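Local coordinates for protein PmoF1 (Methylocystis sp. ATCC 49242, PDB 6P1E) that binds copper(II) through its PCu(A)C domain and probably serves as a copper chaperone in a methane-oxidizing bacterium, at residues Ser28-Ile33 and Gly83-Leu88; Asp41-Val46 and Leu105-Ala110. All coordinates share one frame; numbering follows the deposited sequence.

Interaction 1: residues Ser28-Ile33 and Gly83-Leu88; sequences SFYAFI and GAYVAL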
loop_
_atom_site.group_PDB
_atom_site.type_symbol
_atom_site.label_atom_id
_atom_site.label_comp_id
_atom_site.label_asym_id
_atom_site.label_seq_id
_atom_site.Cartn_x
_atom_site.Cartn_y
_atom_site.Cartn_z
ATOM N N SER B 28 12.856 1.572 1.278
ATOM C CA SER B 28 12.110 1.160 0.097
ATOM C C SER B 28 10.863 2.015 -0.047
ATOM O O SER B 28 10.108 2.160 0.910
ATOM C CB SER B 28 11.727 -0.318 0.199
ATOM O OG SER B 28 12.879 -1.137 0.268
ATOM N N PHE B 29 10.639 2.553 -1.244
ATOM C CA PHE B 29 9.508 3.442 -1.499
ATOM C C PHE B 29 8.450 2.730 -2.322
ATOM O O PHE B 29 8.761 2.037 -3.295
ATOM C CB PHE B 29 9.965 4.715 -2.218
ATOM C CG PHE B 29 8.833 5.535 -2.784
ATOM C CD1 PHE B 29 8.160 6.452 -1.995
ATOM C CD2 PHE B 29 8.446 5.389 -4.109
ATOM C CE1 PHE B 29 7.123 7.207 -2.514
ATOM C CE2 PHE B 29 7.410 6.140 -4.632
ATOM C CZ PHE B 29 6.751 7.052 -3.833
ATOM N N TYR B 30 7.199 2.943 -1.924
ATOM C CA TYR B 30 6.050 2.229 -2.454
ATOM C C TYR B 30 4.930 3.214 -2.750
ATOM O O TYR B 30 4.865 4.289 -2.158
ATOM C CB TYR B 30 5.566 1.178 -1.454
ATOM C CG TYR B 30 6.627 0.195 -1.011
ATOM C CD1 TYR B 30 7.202 -0.692 -1.909
ATOM C CD2 TYR B 30 7.033 0.140 0.314
ATOM C CE1 TYR B 30 8.163 -1.594 -1.502
ATOM C CE2 TYR B 30 7.991 -0.760 0.730
ATOM C CZ TYR B 30 8.553 -1.625 -0.182
ATOM O OH TYR B 30 9.512 -2.522 0.232
ATOM N N ALA B 31 4.047 2.841 -3.668
ATOM C CA ALA B 31 2.939 3.698 -4.067
ATOM C C ALA B 31 2.022 2.943 -5.008
ATOM O O ALA B 31 2.354 1.851 -5.464
ATOM C CB ALA B 31 3.440 4.970 -4.730
ATOM N N PHE B 32 0.851 3.515 -5.253
ATOM C CA PHE B 32 -0.050 3.021 -6.278
ATOM C C PHE B 32 -0.165 4.089 -7.350
ATOM O O PHE B 32 -0.589 5.209 -7.068
ATOM C CB PHE B 32 -1.414 2.683 -5.679
ATOM C CG PHE B 32 -1.333 1.827 -4.449
ATOM C CD1 PHE B 32 -1.419 0.452 -4.543
ATOM C CD2 PHE B 32 -1.152 2.396 -3.201
ATOM C CE1 PHE B 32 -1.342 -0.341 -3.414
ATOM C CE2 PHE B 32 -1.072 1.609 -2.070
ATOM C CZ PHE B 32 -1.165 0.239 -2.178
ATOM N N ILE B 33 0.199 3.747 -8.580
ATOM C CA ILE B 33 0.192 4.730 -9.654
ATOM C C ILE B 33 -0.846 4.336 -10.687
ATOM O O ILE B 33 -0.764 3.275 -11.305
ATOM C CB ILE B 33 1.580 4.870 -10.304
ATOM C CG1 ILE B 33 2.625 5.191 -9.229
ATOM C CG2 ILE B 33 1.565 5.970 -11.362
ATOM C CD1 ILE B 33 4.060 5.207 -9.725
ATOM N N GLY B 83 7.567 -6.667 -4.754
ATOM C CA GLY B 83 7.391 -6.341 -6.159
ATOM C C GLY B 83 8.188 -5.112 -6.537
ATOM O O GLY B 83 9.164 -4.769 -5.867
ATOM N N ALA B 84 7.777 -4.452 -7.616
ATOM C CA ALA B 84 8.435 -3.231 -8.071
ATOM C C ALA B 84 8.441 -2.178 -6.968
ATOM O O ALA B 84 7.512 -2.095 -6.165
ATOM C CB ALA B 84 7.752 -2.691 -9.318
ATOM N N TYR B 85 9.512 -1.395 -6.912
ATOM C CA TYR B 85 9.677 -0.402 -5.863
ATOM C C TYR B 85 10.820 0.531 -6.231
ATOM O O TYR B 85 11.522 0.300 -7.218
ATOM C CB TYR B 85 9.952 -1.068 -4.511
ATOM C CG TYR B 85 11.357 -1.611 -4.375
ATOM C CD1 TYR B 85 12.286 -0.989 -3.549
ATOM C CD2 TYR B 85 11.758 -2.739 -5.077
ATOM C CE1 TYR B 85 13.570 -1.480 -3.422
ATOM C CE2 TYR B 85 13.041 -3.236 -4.959
ATOM C CZ TYR B 85 13.943 -2.604 -4.128
ATOM O OH TYR B 85 15.220 -3.099 -4.008
ATOM N N VAL B 86 10.993 1.586 -5.442
ATOM C CA VAL B 86 12.138 2.473 -5.587
ATOM C C VAL B 86 13.028 2.326 -4.363
ATOM O O VAL B 86 12.572 2.489 -3.232
ATOM C CB VAL B 86 11.706 3.944 -5.754
ATOM C CG1 VAL B 86 12.923 4.851 -5.914
ATOM C CG2 VAL B 86 10.769 4.087 -6.937
ATOM N N ALA B 87 14.298 2.010 -4.599
ATOM C CA ALA B 87 15.267 1.910 -3.520
ATOM C C ALA B 87 15.810 3.286 -3.182
ATOM O O ALA B 87 16.258 4.016 -4.065
ATOM C CB ALA B 87 16.401 0.970 -3.908
ATOM N N LEU B 88 15.747 3.638 -1.901
ATOM C CA LEU B 88 16.310 4.888 -1.398
ATOM C C LEU B 88 17.586 4.560 -0.627
ATOM O O LEU B 88 17.528 3.939 0.432
ATOM C CB LEU B 88 15.305 5.618 -0.505
ATOM C CG LEU B 88 13.937 5.912 -1.128
ATOM C CD1 LEU B 88 13.060 6.672 -0.146
ATOM C CD2 LEU B 88 14.071 6.688 -2.429
#
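Phe29 and Val86 stand side by side on the inner face of an antiparallel strand pair, part of the all-beta PCu(A)C domain. Val86 CG2 meets the Phe29 ring at its edge, 3.9 Å from Phe29 CD2, while Leu88 CD1 comes up to Phe29 CB at 4.2 Å. With CG anti to the backbone N (chi1 167°), the Phe29 ring reaches deep enough to lie on Met103, Ile115 and Ala117 of the strands beyond. Next along the strands, Tyr30 and Tyr85 run alongside each other, and Tyr30 CE1 presses on Tyr85 CB at 3.5 Å. The two rings have separate aromatic neighbours, Trp16 for Tyr30 and His57 for Tyr85. Ser28 comes up to the Tyr85 ring obliquely, its OG 3.8 Å from Tyr85 CE1. The polar ladder between the strands closes at Phe29 and Val86, a hydrogen-bonded antiparallel pair, whereas Ser28 and Ala87 form the adjoining non-hydrogen-bonded pair. Phe29 N gives a 2.8 Å bond to Val86 O, and the return bond from Val86 N to Phe29 O is 3.1 Å long and almost straight at 174°.

Interaction 2: residues Asp41-Val46 and Leu105-Ala110; sequences DKLVAV and LVFEKA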
loop_
_atom_site.group_PDB
_atom_site.type_symbol
_atom_site.label_atom_id
_atom_site.label_comp_id
_atom_site.label_asym_id
_atom_site.label_seq_id
_atom_site.Cartn_x
_atom_site.Cartn_y
_atom_site.Cartn_z
ATOM N N ASP B 41 2.981 6.147 -20.060
ATOM C CA ASP B 41 3.993 6.988 -19.436
ATOM C C ASP B 41 4.970 6.087 -18.691
ATOM O O ASP B 41 4.823 4.863 -18.700
ATOM C CB ASP B 41 3.355 8.008 -18.487
ATOM C CG ASP B 41 4.175 9.286 -18.354
ATOM O OD1 ASP B 41 5.408 9.240 -18.562
ATOM O OD2 ASP B 41 3.586 10.343 -18.041
ATOM N N LYS B 42 5.971 6.689 -18.060
ATOM C CA LYS B 42 6.974 5.938 -17.316
ATOM C C LYS B 42 7.457 6.744 -16.125
ATOM O O LYS B 42 7.658 7.947 -16.242
ATOM C CB LYS B 42 8.179 5.605 -18.200
ATOM C CG LYS B 42 7.873 4.846 -19.475
ATOM C CD LYS B 42 9.168 4.540 -20.217
ATOM C CE LYS B 42 8.912 3.921 -21.580
ATOM N NZ LYS B 42 10.180 3.668 -22.318
ATOM N N LEU B 43 7.648 6.087 -14.986
ATOM C CA LEU B 43 8.405 6.689 -13.898
ATOM C C LEU B 43 9.879 6.436 -14.194
ATOM O O LEU B 43 10.332 5.290 -14.164
ATOM C CB LEU B 43 8.003 6.109 -12.541
ATOM C CG LEU B 43 8.787 6.645 -11.339
ATOM C CD1 LEU B 43 8.514 8.126 -11.123
ATOM C CD2 LEU B 43 8.456 5.846 -10.087
ATOM N N VAL B 44 10.619 7.499 -14.493
ATOM C CA VAL B 44 11.996 7.358 -14.961
ATOM C C VAL B 44 13.033 7.785 -13.926
ATOM O O VAL B 44 14.183 7.351 -13.982
ATOM C CB VAL B 44 12.230 8.171 -16.254
ATOM C CG1 VAL B 44 11.359 7.632 -17.379
ATOM C CG2 VAL B 44 11.962 9.656 -16.024
ATOM N N ALA B 45 12.634 8.631 -12.984
ATOM C CA ALA B 45 13.563 9.094 -11.961
ATOM C C ALA B 45 12.853 9.528 -10.687
ATOM O O ALA B 45 11.680 9.899 -10.702
ATOM C CB ALA B 45 14.407 10.240 -12.504
ATOM N N VAL B 46 13.592 9.473 -9.584
ATOM C CA VAL B 46 13.113 9.944 -8.293
ATOM C C VAL B 46 14.211 10.780 -7.654
ATOM O O VAL B 46 15.366 10.360 -7.600
ATOM C CB VAL B 46 12.724 8.774 -7.365
ATOM C CG1 VAL B 46 12.409 9.266 -5.953
ATOM C CG2 VAL B 46 11.541 8.009 -7.944
ATOM N N LEU B 105 8.864 12.882 -7.979
ATOM C CA LEU B 105 8.752 11.822 -8.966
ATOM C C LEU B 105 8.816 12.451 -10.346
ATOM O O LEU B 105 8.178 13.473 -10.594
ATOM C CB LEU B 105 7.453 11.032 -8.791
ATOM C CG LEU B 105 7.163 10.490 -7.389
ATOM C CD1 LEU B 105 5.836 9.743 -7.377
ATOM C CD2 LEU B 105 8.292 9.600 -6.894
ATOM N N VAL B 106 9.587 11.838 -11.235
ATOM C CA VAL B 106 9.763 12.352 -12.584
ATOM C C VAL B 106 9.197 11.356 -13.583
ATOM O O VAL B 106 9.687 10.232 -13.703
ATOM C CB VAL B 106 11.247 12.620 -12.905
ATOM C CG1 VAL B 106 11.387 13.283 -14.269
ATOM C CG2 VAL B 106 11.882 13.486 -11.822
ATOM N N PHE B 107 8.146 11.775 -14.279
ATOM C CA PHE B 107 7.516 10.957 -15.306
ATOM C C PHE B 107 7.947 11.455 -16.679
ATOM O O PHE B 107 8.065 12.662 -16.893
ATOM C CB PHE B 107 5.996 10.996 -15.164
ATOM C CG PHE B 107 5.498 10.436 -13.862
ATOM C CD1 PHE B 107 5.297 9.073 -13.710
ATOM C CD2 PHE B 107 5.249 11.271 -12.785
ATOM C CE1 PHE B 107 4.842 8.554 -12.510
ATOM C CE2 PHE B 107 4.796 10.759 -11.582
ATOM C CZ PHE B 107 4.593 9.399 -11.444
ATOM N N GLU B 108 8.191 10.528 -17.602
ATOM C CA GLU B 108 8.716 10.883 -18.922
ATOM C C GLU B 108 7.840 11.906 -19.646
ATOM O O GLU B 108 8.353 12.854 -20.241
ATOM C CB GLU B 108 8.874 9.639 -19.800
ATOM C CG GLU B 108 9.480 9.949 -21.171
ATOM C CD GLU B 108 9.689 8.715 -22.028
ATOM O OE1 GLU B 108 8.917 7.744 -21.884
ATOM O OE2 GLU B 108 10.630 8.721 -22.852
ATOM N N LYS B 109 6.527 11.700 -19.605
ATOM C CA LYS B 109 5.586 12.566 -20.315
ATOM C C LYS B 109 4.919 13.591 -19.392
ATOM O O LYS B 109 4.834 14.771 -19.726
ATOM C CB LYS B 109 4.506 11.725 -21.001
ATOM C CG LYS B 109 5.034 10.652 -21.944
ATOM C CD LYS B 109 5.758 11.250 -23.140
ATOM C CE LYS B 109 6.259 10.163 -24.080
ATOM N NZ LYS B 109 6.958 10.721 -25.269
ATOM N N ALA B 110 4.450 13.137 -18.233
ATOM C CA ALA B 110 3.653 13.983 -17.345
ATOM C C ALA B 110 4.489 15.020 -16.593
ATOM O O ALA B 110 3.951 15.994 -16.067
ATOM C CB ALA B 110 2.894 13.114 -16.350
#
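Leu43 lays its CD1 methyl over one face of the Phe107 ring, 4.2 Å from the centroid and off-centre toward the rim. The same methyl fills the dip beside Leu105 CB, while Val46 CG2 and Leu105 CD2 run side by side at 3.8 Å and continue this inner ridge. On the outer face, Ala45 CB is a small bump against Val106 CB. Two residues opposite one make this a classic beta bulge in an antiparallel pair: Val44 N bonds Val106 O at 3.0 Å, and Ala45 N adds a weak bond to the same oxygen. At the bulge, Val44 CG2 reaches Val106 CG1 at 4.1 Å. Beyond it, Lys42 extends beside Glu108, and Lys42 CD lies 3.6 Å from Glu108 OE1. Asp41, with CG swung away from its own N (chi1 -152°), drops its carboxylate into the turn after Phe107. Asp41 OD1 accepts from Lys109 N (2.9 Å) and Lys42 N from opposite faces of the carboxylate plane; Asp41 OD2 takes Ala110 N on its syn lone pair. With an alanine in place of Asp41, the amides of Lys42, Lys109 and Ala110 would probably lose their carboxylate acceptor and the turn at 108-110 would be freer to move. Ala110 CB tucks against Asp41 OD2 at 3.3 Å.

Overall arrangement
From the N terminus, residues 28-33 come first, in strand 27-35, and residues 41-46 follow in the next strand. Interaction 1 closes when the chain returns at 83-88, bringing strand 75-91 beside strand 27-35. Interaction 2 closes later, at 105-110, where strand 100-107 meets strand 41-47. The order of the segments alternates, so the two closures cross instead of nesting. Although their centres lie 13 Å apart, they share an apolar core: Val86 CG1 packs on Val46 CG2, and Phe29 CE2 on Leu105 CD2. Glu13 and His34, which bind copper, lie outside these segments, but Phe32, in residues 28-33 though not part of the contact, hydrogen-bonds through its backbone to Glu13.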